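Local coordinates for protein aminotransferase, class I and II (Erwinia tasmaniensis, PDB 5Z0Q) that belongs to the class I and II aminotransferases, a family of pyridoxal-5'-phosphate-dependent enzymes, and holds pyridoxal-5'-phosphate in its pocket, at residues C50-L55 against V280-A285; T69-A74 against W93-L97; Q149-L153 against T180-E186; R304-A308 against M319-E323. One frame throughout, in Å; residues are numbered along the deposited sequence.

Contact 1: C50-L55 against V280-A285; sequences CIIDAL and VAASAA
Val280 starts the packing of helix 276-288 on helix 49-59 by resting one methyl, CG1, on the end of segment 50-55. CG1 is anti to the backbone N (chi1 175°), which directs this branch rather than CG2 at Ala54, where it lies 3.7 Å from CB and beside the carbonyl group. At Ala281 the backbones come nearest, its CA being 5.1 Å from Ile51 CA. The Ala281 methyl is received by two side chains one helical turn apart: its CB is 3.8 Å from Ile51 CG2 and 3.9 Å from Leu55 CD2. A turn further on, Ala284 brings its CB to 3.7 Å from Ala54 CB, methyl against methyl, while Cys50 SG lies 3.4 Å from Ala284 O. Ala285 then meets the other branch of Ile51, whose CD1 at the end of an extended chain is 3.7 Å from Ala285 CB. Three alanines on one helix and one on the other let the segment axes approach to 8.3 Å, running roughly antiparallel, 143° between their directions. Ile51 thus straddles this small-residue surface with both of its branches. The helix of segment 280-285 lies between neighbours: Ala282 and Ser283 pack on helix 71-83, and Ala281 and Ala285 on Leu247 and Phe242. Ile52 and Leu55 also pack on Gly62 and Phe64 of the second subunit.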
loop_
_atom_site.group_PDB
_atom_site.type_symbol
_atom_site.label_atom_id
_atom_site.label_comp_id
_atom_site.label_asym_id
_atom_site.label_seq_id
_atom_site.Cartn_x
_atom_site.Cartn_y
_atom_site.Cartn_z
ATOM N N CYS A 50 -16.254 14.580 -10.442
ATOM C CA CYS A 50 -16.459 13.172 -10.761
ATOM C C CYS A 50 -15.697 12.261 -9.809
ATOM O O CYS A 50 -16.174 11.166 -9.489
ATOM C CB CYS A 50 -16.042 12.894 -12.203
ATOM S SG CYS A 50 -14.336 13.344 -12.577
ATOM N N ILE A 51 -14.521 12.688 -9.347
ATOM C CA ILE A 51 -13.763 11.887 -8.391
ATOM C C ILE A 51 -14.468 11.865 -7.040
ATOM O O ILE A 51 -14.613 10.809 -6.413
ATOM C CB ILE A 51 -12.325 12.420 -8.263
ATOM C CG1 ILE A 51 -11.577 12.273 -9.591
ATOM C CG2 ILE A 51 -11.586 11.700 -7.147
ATOM C CD1 ILE A 51 -10.185 12.869 -9.571
ATOM N N ILE A 52 -14.923 13.030 -6.577
ATOM C CA ILE A 52 -15.568 13.111 -5.270
ATOM C C ILE A 52 -16.911 12.390 -5.287
ATOM O O ILE A 52 -17.244 11.653 -4.351
ATOM C CB ILE A 52 -15.709 14.582 -4.839
ATOM C CG1 ILE A 52 -14.326 15.204 -4.642
ATOM C CG2 ILE A 52 -16.536 14.695 -3.567
ATOM C CD1 ILE A 52 -14.361 16.640 -4.192
ATOM N N ASP A 53 -17.699 12.581 -6.347
ATOM C CA ASP A 53 -18.987 11.899 -6.441
ATOM C C ASP A 53 -18.818 10.388 -6.536
ATOM O O ASP A 53 -19.645 9.639 -6.003
ATOM C CB ASP A 53 -19.777 12.422 -7.640
ATOM C CG ASP A 53 -20.155 13.887 -7.496
ATOM O OD1 ASP A 53 -19.753 14.512 -6.490
ATOM O OD2 ASP A 53 -20.854 14.413 -8.388
ATOM N N ALA A 54 -17.761 9.921 -7.202
ATOM C CA ALA A 54 -17.518 8.485 -7.269
ATOM C C ALA A 54 -17.110 7.932 -5.911
ATOM O O ALA A 54 -17.533 6.835 -5.529
ATOM C CB ALA A 54 -16.448 8.176 -8.314
ATOM N N LEU A 55 -16.288 8.679 -5.168
ATOM C CA LEU A 55 -15.883 8.238 -3.838
ATOM C C LEU A 55 -17.073 8.180 -2.888
ATOM O O LEU A 55 -17.180 7.255 -2.075
ATOM C CB LEU A 55 -14.800 9.165 -3.284
ATOM C CG LEU A 55 -13.411 9.048 -3.919
ATOM C CD1 LEU A 55 -12.529 10.212 -3.500
ATOM C CD2 LEU A 55 -12.766 7.724 -3.542
ATOM N N VAL A 280 -11.569 3.505 -7.121
ATOM C CA VAL A 280 -12.736 4.270 -7.549
ATOM C C VAL A 280 -12.329 5.667 -7.998
ATOM O O VAL A 280 -12.846 6.193 -8.991
ATOM C CB VAL A 280 -13.782 4.313 -6.420
ATOM C CG1 VAL A 280 -14.951 5.201 -6.805
ATOM C CG2 VAL A 280 -14.267 2.908 -6.094
ATOM N N ALA A 281 -11.389 6.290 -7.283
ATOM C CA ALA A 281 -10.972 7.642 -7.639
ATOM C C ALA A 281 -10.143 7.649 -8.916
ATOM O O ALA A 281 -10.304 8.538 -9.762
ATOM C CB ALA A 281 -10.191 8.269 -6.487
ATOM N N ALA A 282 -9.251 6.669 -9.079
ATOM C CA ALA A 282 -8.410 6.627 -10.270
ATOM C C ALA A 282 -9.235 6.364 -11.523
ATOM O O ALA A 282 -8.924 6.891 -12.598
ATOM C CB ALA A 282 -7.323 5.565 -10.110
ATOM N N SER A 283 -10.286 5.548 -11.407
ATOM C CA SER A 283 -11.161 5.306 -12.550
ATOM C C SER A 283 -11.894 6.578 -12.953
ATOM O O SER A 283 -11.866 6.978 -14.122
ATOM C CB SER A 283 -12.154 4.188 -12.228
ATOM O OG SER A 283 -11.512 2.926 -12.192
ATOM N N ALA A 284 -12.550 7.234 -11.991
ATOM C CA ALA A 284 -13.286 8.457 -12.296
ATOM C C ALA A 284 -12.363 9.565 -12.786
ATOM O O ALA A 284 -12.790 10.430 -13.560
ATOM C CB ALA A 284 -14.067 8.921 -11.067
ATOM N N ALA A 285 -11.102 9.558 -12.349
ATOM C CA ALA A 285 -10.156 10.572 -12.802
ATOM C C ALA A 285 -9.913 10.461 -14.301
ATOM O O ALA A 285 -10.010 11.451 -15.034
ATOM C CB ALA A 285 -8.842 10.444 -12.031
#

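Contact 2: T69-A74 against W93-L97; sequences TSEALA and WLVFL
The Phe96 ring meets Ala74 at its edge, near the ring plane, while Leu73, Ser70 and Thr69 approach it obliquely. This joins the N-terminal turn of helix 71-83 to strand 94-97, an outermost strand of the large mixed sheet that forms the core of the pyridoxal-phosphate-binding domain. At the edge, Ala74 CB is 3.7 Å from Phe96 CZ. Leu73 reaches the ring with its CD2 methyl, 3.6 Å from Phe96 CE1, and the two side chains run alongside each other, pointing opposite ways. Near the base of the ring, Thr69 CB lies 4.0 Å from Phe96 CD2, and Ser70 O approaches CZ at its tip. One aromatic side chain therefore touches both the helix and the residues leading into it. Phe96 has CG anti to its carbonyl carbon (chi1 -63°), and the ring extends from the strand toward the helix start. Two residues earlier, on the same face of the strand, Leu94 completes the apolar patch, its CD1 lying 3.7 Å from Ala74 CB. Leu251 and Val274 also pack on Phe96, whereas Val95 and Leu97 turn to helix 257-267. The strand leads on to Gly99, Val100 and Val101, which line the cofactor pocket. On the helix side, Tyr279 and Ser283 of helix 276-288 pack on Leu73. The turn that presents Leu73 and Ala74 is capped by Ser70, the N-cap residue, whose OG accepts from Leu73 N at 2.8 Å with an N-H...O angle of 158°.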
loop_
_atom_site.group_PDB
_atom_site.type_symbol
_atom_site.label_atom_id
_atom_site.label_comp_id
_atom_site.label_asym_id
_atom_site.label_seq_id
_atom_site.Cartn_x
_atom_site.Cartn_y
_atom_site.Cartn_z
ATOM N N THR A 69 -9.160 -6.182 -8.352
ATOM C CA THR A 69 -8.587 -5.142 -9.194
ATOM C C THR A 69 -9.649 -4.593 -10.138
ATOM O O THR A 69 -10.473 -5.338 -10.674
ATOM C CB THR A 69 -7.402 -5.687 -9.989
ATOM O OG1 THR A 69 -7.832 -6.784 -10.804
ATOM C CG2 THR A 69 -6.304 -6.163 -9.044
ATOM N N SER A 70 -9.628 -3.278 -10.332
ATOM C CA SER A 70 -10.667 -2.596 -11.097
ATOM C C SER A 70 -10.544 -2.942 -12.574
ATOM O O SER A 70 -9.556 -2.584 -13.225
ATOM C CB SER A 70 -10.569 -1.089 -10.884
ATOM O OG SER A 70 -11.401 -0.392 -11.794
ATOM N N GLU A 71 -11.545 -3.643 -13.110
ATOM C CA GLU A 71 -11.620 -3.821 -14.555
ATOM C C GLU A 71 -11.915 -2.502 -15.257
ATOM O O GLU A 71 -11.500 -2.305 -16.404
ATOM C CB GLU A 71 -12.683 -4.860 -14.910
ATOM C CG GLU A 71 -12.205 -6.301 -14.829
ATOM C CD GLU A 71 -13.306 -7.300 -15.134
ATOM O OE1 GLU A 71 -14.378 -7.220 -14.496
ATOM O OE2 GLU A 71 -13.106 -8.160 -16.017
ATOM N N ALA A 72 -12.624 -1.592 -14.585
ATOM C CA ALA A 72 -12.917 -0.292 -15.179
ATOM C C ALA A 72 -11.653 0.546 -15.326
ATOM O O ALA A 72 -11.473 1.231 -16.339
ATOM C CB ALA A 72 -13.956 0.446 -14.337
ATOM N N LEU A 73 -10.768 0.506 -14.326
ATOM C CA LEU A 73 -9.516 1.251 -14.419
ATOM C C LEU A 73 -8.635 0.711 -15.539
ATOM O O LEU A 73 -8.038 1.485 -16.297
ATOM C CB LEU A 73 -8.774 1.204 -13.084
ATOM C CG LEU A 73 -7.388 1.852 -13.048
ATOM C CD1 LEU A 73 -7.470 3.316 -13.447
ATOM C CD2 LEU A 73 -6.765 1.706 -11.669
ATOM N N ALA A 74 -8.542 -0.615 -15.660
ATOM C CA ALA A 74 -7.762 -1.205 -16.743
ATOM C C ALA A 74 -8.345 -0.855 -18.104
ATOM O O ALA A 74 -7.599 -0.664 -19.071
ATOM C CB ALA A 74 -7.685 -2.722 -16.567
ATOM N N TRP A 93 -0.795 -6.885 -19.686
ATOM C CA TRP A 93 0.433 -6.144 -19.422
ATOM C C TRP A 93 0.359 -5.344 -18.130
ATOM O O TRP A 93 1.404 -4.963 -17.592
ATOM C CB TRP A 93 0.744 -5.191 -20.578
ATOM C CG TRP A 93 1.039 -5.858 -21.883
ATOM C CD1 TRP A 93 1.135 -7.199 -22.119
ATOM C CD2 TRP A 93 1.278 -5.211 -23.138
ATOM N NE1 TRP A 93 1.419 -7.426 -23.445
ATOM C CE2 TRP A 93 1.512 -6.221 -24.091
ATOM C CE3 TRP A 93 1.317 -3.875 -23.548
ATOM C CZ2 TRP A 93 1.781 -5.938 -25.429
ATOM C CZ3 TRP A 93 1.584 -3.595 -24.875
ATOM C CH2 TRP A 93 1.813 -4.621 -25.799
ATOM N N LEU A 94 -0.842 -5.082 -17.623
ATOM C CA LEU A 94 -1.012 -4.174 -16.500
ATOM C C LEU A 94 -0.760 -4.878 -15.172
ATOM O O LEU A 94 -1.133 -6.040 -14.984
ATOM C CB LEU A 94 -2.419 -3.575 -16.511
ATOM C CG LEU A 94 -2.793 -2.777 -17.761
ATOM C CD1 LEU A 94 -4.210 -2.244 -17.654
ATOM C CD2 LEU A 94 -1.809 -1.642 -17.986
ATOM N N VAL A 95 -0.112 -4.162 -14.256
ATOM C CA VAL A 95 0.082 -4.598 -12.875
ATOM C C VAL A 95 -0.194 -3.385 -11.997
ATOM O O VAL A 95 0.545 -2.396 -12.051
ATOM C CB VAL A 95 1.494 -5.145 -12.613
ATOM C CG1 VAL A 95 1.665 -5.478 -11.140
ATOM C CG2 VAL A 95 1.766 -6.373 -13.467
ATOM N N PHE A 96 -1.253 -3.451 -11.194
ATOM C CA PHE A 96 -1.647 -2.316 -10.371
ATOM C C PHE A 96 -0.848 -2.283 -9.074
ATOM O O PHE A 96 -0.591 -3.320 -8.455
ATOM C CB PHE A 96 -3.145 -2.372 -10.072
ATOM C CG PHE A 96 -4.008 -2.277 -11.297
ATOM C CD1 PHE A 96 -4.147 -1.073 -11.969
ATOM C CD2 PHE A 96 -4.678 -3.389 -11.778
ATOM C CE1 PHE A 96 -4.938 -0.981 -13.100
ATOM C CE2 PHE A 96 -5.472 -3.304 -12.907
ATOM C CZ PHE A 96 -5.602 -2.099 -13.569
ATOM N N LEU A 97 -0.458 -1.080 -8.665
ATOM C CA LEU A 97 0.422 -0.873 -7.527
ATOM C C LEU A 97 -0.115 0.256 -6.661
ATOM O O LEU A 97 -0.828 1.137 -7.157
ATOM C CB LEU A 97 1.850 -0.532 -7.982
ATOM C CG LEU A 97 2.580 -1.584 -8.818
ATOM C CD1 LEU A 97 3.712 -0.944 -9.605
ATOM C CD2 LEU A 97 3.107 -2.697 -7.926
#

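Contact 3: Q149-L153 against T180-E186; sequences QRWVL and TVYRRKE
Arg150 and Glu186 form the salt bridge at the centre of this contact, which joins strand 151-152, an outermost strand of the large mixed sheet, to the start of helix 184-197. That helix belongs to a beta-alpha-beta crossover between the neighbouring parallel strands 166-172 and 200-204. Arg150 NH2 donates to Glu186 OE2 at 2.6 Å, approaching from the syn side but 33° out of the carboxylate plane. The Arg150 chain is bent at chi2 and chi3, which brings its guanidinium to the Glu186 carboxylate. Thr180 CG2 covers one face of the guanidinium, over its centre. The hydroxyl of the same threonine donates to the strand backbone: Thr180 OG1 lies 2.9 Å from Trp151 O, in the carbonyl plane and on a lone pair. Arg150 NH1 makes a weak bond to Val181 O at 3.3 Å. It also stands over the guanidinium face of Arg183, with the two planes 82° apart. Glu323 OE1 pairs with Arg150 NH1 and OE2 with Arg183 NH2, so that this one carboxylate holds the two heads together. Aliphatic carbons add van der Waals contacts on the strand side: Val152 crosses Glu186 at about a right angle, its CG1 3.6 Å from Glu186 OE1, and Leu153 makes an apolar contact, CB lying 4.1 Å from Tyr182 CE1. In the second shell, the N-cap residue Arg183 orients the carboxylate through its backbone: Arg183 N donates to the anti lone pair of Glu186 OE2 at 3.0 Å, almost perfectly straight at 178°.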
loop_
_atom_site.group_PDB
_atom_site.type_symbol
_atom_site.label_atom_id
_atom_site.label_comp_id
_atom_site.label_asym_id
_atom_site.label_seq_id
_atom_site.Cartn_x
_atom_site.Cartn_y
_atom_site.Cartn_z
ATOM N N GLN A 149 17.768 26.516 -23.932
ATOM C CA GLN A 149 16.859 26.754 -22.810
ATOM C C GLN A 149 16.060 25.499 -22.466
ATOM O O GLN A 149 14.883 25.568 -22.109
ATOM C CB GLN A 149 15.926 27.933 -23.094
ATOM C CG GLN A 149 16.644 29.252 -23.318
ATOM C CD GLN A 149 15.692 30.380 -23.665
ATOM O OE1 GLN A 149 15.465 31.285 -22.863
ATOM N NE2 GLN A 149 15.131 30.332 -24.868
ATOM N N ARG A 150 16.705 24.339 -22.586
ATOM C CA ARG A 150 16.093 23.064 -22.244
ATOM C C ARG A 150 17.128 22.162 -21.590
ATOM O O ARG A 150 18.301 22.169 -21.976
ATOM C CB ARG A 150 15.513 22.356 -23.474
ATOM C CG ARG A 150 14.307 23.030 -24.097
ATOM C CD ARG A 150 13.374 21.983 -24.675
ATOM N NE ARG A 150 14.111 20.817 -25.153
ATOM C CZ ARG A 150 13.545 19.671 -25.513
ATOM N NH1 ARG A 150 12.228 19.534 -25.448
ATOM N NH2 ARG A 150 14.293 18.661 -25.932
ATOM N N TRP A 151 16.684 21.380 -20.610
ATOM C CA TRP A 151 17.534 20.393 -19.953
ATOM C C TRP A 151 17.450 19.088 -20.737
ATOM O O TRP A 151 16.426 18.397 -20.697
ATOM C CB TRP A 151 17.113 20.196 -18.501
ATOM C CG TRP A 151 17.459 21.354 -17.623
ATOM C CD1 TRP A 151 16.598 22.263 -17.085
ATOM C CD2 TRP A 151 18.770 21.737 -17.188
ATOM N NE1 TRP A 151 17.289 23.184 -16.334
ATOM C CE2 TRP A 151 18.625 22.884 -16.383
ATOM C CE3 TRP A 151 20.052 21.219 -17.400
ATOM C CZ2 TRP A 151 19.712 23.522 -15.789
ATOM C CZ3 TRP A 151 21.131 21.854 -16.809
ATOM C CH2 TRP A 151 20.954 22.993 -16.013
ATOM N N VAL A 152 18.522 18.754 -21.447
ATOM C CA VAL A 152 18.559 17.570 -22.292
ATOM C C VAL A 152 19.483 16.532 -21.667
ATOM O O VAL A 152 20.360 16.842 -20.853
ATOM C CB VAL A 152 19.003 17.906 -23.732
ATOM C CG1 VAL A 152 18.043 18.904 -24.362
ATOM C CG2 VAL A 152 20.422 18.451 -23.737
ATOM N N LEU A 153 19.275 15.279 -22.060
ATOM C CA LEU A 153 20.064 14.152 -21.584
ATOM C C LEU A 153 20.882 13.584 -22.735
ATOM O O LEU A 153 20.337 13.300 -23.807
ATOM C CB LEU A 153 19.165 13.068 -20.985
ATOM C CG LEU A 153 19.866 11.794 -20.513
ATOM C CD1 LEU A 153 20.907 12.110 -19.451
ATOM C CD2 LEU A 153 18.850 10.791 -19.992
ATOM N N THR A 180 11.288 18.669 -18.444
ATOM C CA THR A 180 11.527 18.503 -19.869
ATOM C C THR A 180 10.638 17.405 -20.439
ATOM O O THR A 180 10.560 16.304 -19.884
ATOM C CB THR A 180 12.996 18.170 -20.125
ATOM O OG1 THR A 180 13.816 19.261 -19.691
ATOM C CG2 THR A 180 13.235 17.916 -21.608
ATOM N N VAL A 181 9.965 17.712 -21.543
ATOM C CA VAL A 181 9.211 16.734 -22.317
ATOM C C VAL A 181 10.111 16.272 -23.456
ATOM O O VAL A 181 10.372 17.028 -24.399
ATOM C CB VAL A 181 7.896 17.320 -22.846
ATOM C CG1 VAL A 181 7.204 16.325 -23.765
ATOM C CG2 VAL A 181 6.988 17.714 -21.691
ATOM N N TYR A 182 10.590 15.034 -23.374
ATOM C CA TYR A 182 11.538 14.538 -24.362
ATOM C C TYR A 182 10.862 14.339 -25.713
ATOM O O TYR A 182 9.758 13.795 -25.801
ATOM C CB TYR A 182 12.168 13.229 -23.887
ATOM C CG TYR A 182 13.106 13.404 -22.715
ATOM C CD1 TYR A 182 14.412 13.834 -22.906
ATOM C CD2 TYR A 182 12.684 13.147 -21.418
ATOM C CE1 TYR A 182 15.274 13.999 -21.839
ATOM C CE2 TYR A 182 13.538 13.309 -20.344
ATOM C CZ TYR A 182 14.832 13.735 -20.560
ATOM O OH TYR A 182 15.684 13.900 -19.493
ATOM N N ARG A 183 11.536 14.788 -26.769
ATOM C CA ARG A 183 11.024 14.667 -28.125
ATOM C C ARG A 183 11.251 13.251 -28.651
ATOM O O ARG A 183 11.872 12.406 -28.000
ATOM C CB ARG A 183 11.680 15.704 -29.035
ATOM C CG ARG A 183 11.409 17.148 -28.641
ATOM C CD ARG A 183 9.935 17.500 -28.761
ATOM N NE ARG A 183 9.701 18.924 -28.538
ATOM C CZ ARG A 183 9.482 19.469 -27.346
ATOM N NH1 ARG A 183 9.463 18.708 -26.261
ATOM N NH2 ARG A 183 9.282 20.777 -27.238
ATOM N N ARG A 184 10.744 12.992 -29.859
ATOM C CA ARG A 184 10.831 11.647 -30.419
ATOM C C ARG A 184 12.266 11.287 -30.787
ATOM O O ARG A 184 12.688 10.140 -30.602
ATOM C CB ARG A 184 9.916 11.525 -31.636
ATOM C CG ARG A 184 9.685 10.093 -32.081
ATOM C CD ARG A 184 8.526 9.983 -33.057
ATOM N NE ARG A 184 8.196 8.586 -33.323
ATOM C CZ ARG A 184 7.294 7.889 -32.640
ATOM N NH1 ARG A 184 6.623 8.459 -31.649
ATOM N NH2 ARG A 184 7.063 6.620 -32.948
ATOM N N LYS A 185 13.029 12.251 -31.310
ATOM C CA LYS A 185 14.422 11.983 -31.652
ATOM C C LYS A 185 15.262 11.719 -30.409
ATOM O O LYS A 185 16.202 10.919 -30.455
ATOM C CB LYS A 185 15.007 13.153 -32.446
ATOM C CG LYS A 185 14.355 13.377 -33.805
ATOM C CD LYS A 185 14.863 12.388 -34.843
ATOM C CE LYS A 185 16.316 12.659 -35.200
ATOM N NZ LYS A 185 16.786 11.797 -36.320
ATOM N N GLU A 186 14.936 12.373 -29.294
ATOM C CA GLU A 186 15.692 12.169 -28.065
ATOM C C GLU A 186 15.357 10.829 -27.423
ATOM O O GLU A 186 16.234 10.178 -26.845
ATOM C CB GLU A 186 15.428 13.315 -27.089
ATOM C CG GLU A 186 15.446 14.690 -27.741
ATOM C CD GLU A 186 15.311 15.816 -26.736
ATOM O OE1 GLU A 186 16.338 16.448 -26.411
ATOM O OE2 GLU A 186 14.179 16.068 -26.268
#

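Contact 4: R304-A308 against M319-E323; sequences RDMLA and MVTPE
Ala308 and Thr321 are the nearest backbone pair, their CA atoms 5.9 Å apart, where a helix meets an extended chain. Segment 304-308 is part of helix 290-313, and residues 319-322 run past it in the reverse order, so that Arg304 faces Pro322 and Leu307 faces Met319. Ala308 fills the close point with its methyl, CB lying 3.5 Å from Thr321 OG1. The Arg304 chain slides along the proline ring, its CG 3.7 Å from Pro322 CD, then bends at chi3 (68°) to lead its guanidinium past Thr321. There the methyl CG2 of Thr321 sits over one guanidinium face, offset toward the rim and 3.5 Å from Arg304 NE. Arg304 NH1 donates to Pro322 O at 2.9 Å, the donor tilted 28° from the carbonyl plane. One turn of the helix along from Arg304, Leu307 crosses Met319 at about a right angle, with CD2 3.6 Å from Met319 CE; Phe365 and Phe367 pack nearby. Strand 318-319, from which the loop departs, lies at one edge of the five-stranded sheet. The buried Arg304 is held on both sides of its head: NE and NH2 each reach Asp305 OD1 at 3.1 Å, side-on and in the guanidinium plane. These bonds fix the rotation of the group, and the aspartate probably balances its charge while the Pro322 carbonyl engages the remaining nitrogen.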
loop_
_atom_site.group_PDB
_atom_site.type_symbol
_atom_site.label_atom_id
_atom_site.label_comp_id
_atom_site.label_asym_id
_atom_site.label_seq_id
_atom_site.Cartn_x
_atom_site.Cartn_y
_atom_site.Cartn_z
ATOM N N ARG A 304 2.704 29.263 -14.685
ATOM C CA ARG A 304 4.075 28.984 -15.100
ATOM C C ARG A 304 4.699 30.191 -15.790
ATOM O O ARG A 304 5.848 30.553 -15.509
ATOM C CB ARG A 304 4.104 27.768 -16.024
ATOM C CG ARG A 304 5.488 27.409 -16.525
ATOM C CD ARG A 304 5.410 26.581 -17.794
ATOM N NE ARG A 304 4.891 27.355 -18.919
ATOM C CZ ARG A 304 4.783 26.891 -20.161
ATOM N NH1 ARG A 304 5.159 25.652 -20.444
ATOM N NH2 ARG A 304 4.301 27.669 -21.119
ATOM N N ASP A 305 3.954 30.823 -16.702
ATOM C CA ASP A 305 4.492 31.965 -17.435
ATOM C C ASP A 305 4.797 33.134 -16.509
ATOM O O ASP A 305 5.747 33.887 -16.751
ATOM C CB ASP A 305 3.514 32.394 -18.530
ATOM C CG ASP A 305 3.350 31.342 -19.610
ATOM O OD1 ASP A 305 4.008 30.284 -19.518
ATOM O OD2 ASP A 305 2.565 31.573 -20.552
ATOM N N MET A 306 4.011 33.301 -15.444
ATOM C CA MET A 306 4.278 34.377 -14.496
ATOM C C MET A 306 5.545 34.103 -13.696
ATOM O O MET A 306 6.378 34.999 -13.516
ATOM C CB MET A 306 3.081 34.560 -13.563
ATOM C CG MET A 306 3.142 35.815 -12.712
ATOM S SD MET A 306 1.787 35.876 -11.528
ATOM C CE MET A 306 0.426 35.388 -12.580
ATOM N N LEU A 307 5.704 32.870 -13.207
ATOM C CA LEU A 307 6.908 32.518 -12.463
ATOM C C LEU A 307 8.148 32.600 -13.345
ATOM O O LEU A 307 9.205 33.061 -12.900
ATOM C CB LEU A 307 6.763 31.115 -11.872
ATOM C CG LEU A 307 8.001 30.497 -11.217
ATOM C CD1 LEU A 307 8.362 31.223 -9.933
ATOM C CD2 LEU A 307 7.784 29.017 -10.954
ATOM N N ALA A 308 8.034 32.163 -14.602
ATOM C CA ALA A 308 9.186 32.167 -15.499
ATOM C C ALA A 308 9.645 33.588 -15.800
ATOM O O ALA A 308 10.842 33.891 -15.736
ATOM C CB ALA A 308 8.850 31.423 -16.792
ATOM N N MET A 319 15.946 30.175 -14.605
ATOM C CA MET A 319 14.956 29.106 -14.619
ATOM C C MET A 319 14.559 28.782 -16.048
ATOM O O MET A 319 14.246 29.683 -16.832
ATOM C CB MET A 319 13.713 29.489 -13.810
ATOM C CG MET A 319 12.608 28.453 -13.880
ATOM S SD MET A 319 11.069 29.000 -13.128
ATOM C CE MET A 319 10.055 27.546 -13.380
ATOM N N VAL A 320 14.570 27.495 -16.375
ATOM C CA VAL A 320 14.031 27.018 -17.642
ATOM C C VAL A 320 12.521 26.890 -17.513
ATOM O O VAL A 320 12.015 26.324 -16.536
ATOM C CB VAL A 320 14.674 25.677 -18.030
ATOM C CG1 VAL A 320 13.877 25.000 -19.133
ATOM C CG2 VAL A 320 16.111 25.890 -18.463
ATOM N N THR A 321 11.796 27.427 -18.486
ATOM C CA THR A 321 10.350 27.278 -18.512
ATOM C C THR A 321 9.996 25.801 -18.642
ATOM O O THR A 321 10.331 25.180 -19.662
ATOM C CB THR A 321 9.744 28.072 -19.665
ATOM O OG1 THR A 321 10.014 29.468 -19.481
ATOM C CG2 THR A 321 8.239 27.856 -19.724
ATOM N N PRO A 322 9.340 25.202 -17.649
ATOM C CA PRO A 322 9.070 23.760 -17.711
ATOM C C PRO A 322 8.040 23.440 -18.783
ATOM O O PRO A 322 6.956 24.027 -18.819
ATOM C CB PRO A 322 8.545 23.436 -16.308
ATOM C CG PRO A 322 7.959 24.726 -15.825
ATOM C CD PRO A 322 8.815 25.815 -16.415
ATOM N N GLU A 323 8.388 22.504 -19.663
ATOM C CA GLU A 323 7.435 22.030 -20.655
ATOM C C GLU A 323 6.315 21.203 -20.038
ATOM O O GLU A 323 5.311 20.949 -20.714
ATOM C CB GLU A 323 8.161 21.217 -21.729
ATOM C CG GLU A 323 9.163 22.028 -22.540
ATOM C CD GLU A 323 9.892 21.196 -23.581
ATOM O OE1 GLU A 323 10.138 19.997 -23.329
ATOM O OE2 GLU A 323 10.214 21.744 -24.657
#

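From the N terminus, contact 1 opens first, at helix 49-59, and closes last of the first three, since residues 280-285 lie 225 residues on. Contacts 2 and 3 are both nested within its loop and follow one another in series: contact 2 closes a short loop between helix 71-83 and strand 94-97, contact 3 another between strand 151-152 and helix 184-197. They sit at the two outermost strands of the large mixed sheet. Contact 4 comes after contact 1 has closed and ties helix 290-313 to the loop beside the five-stranded sheet. Ser283 of contact 1 touches contact 2, while Glu323, in the loop after strand 318-319, bonds Val181 and Arg183 of contact 3, tying that loop to the start of helix 184-197.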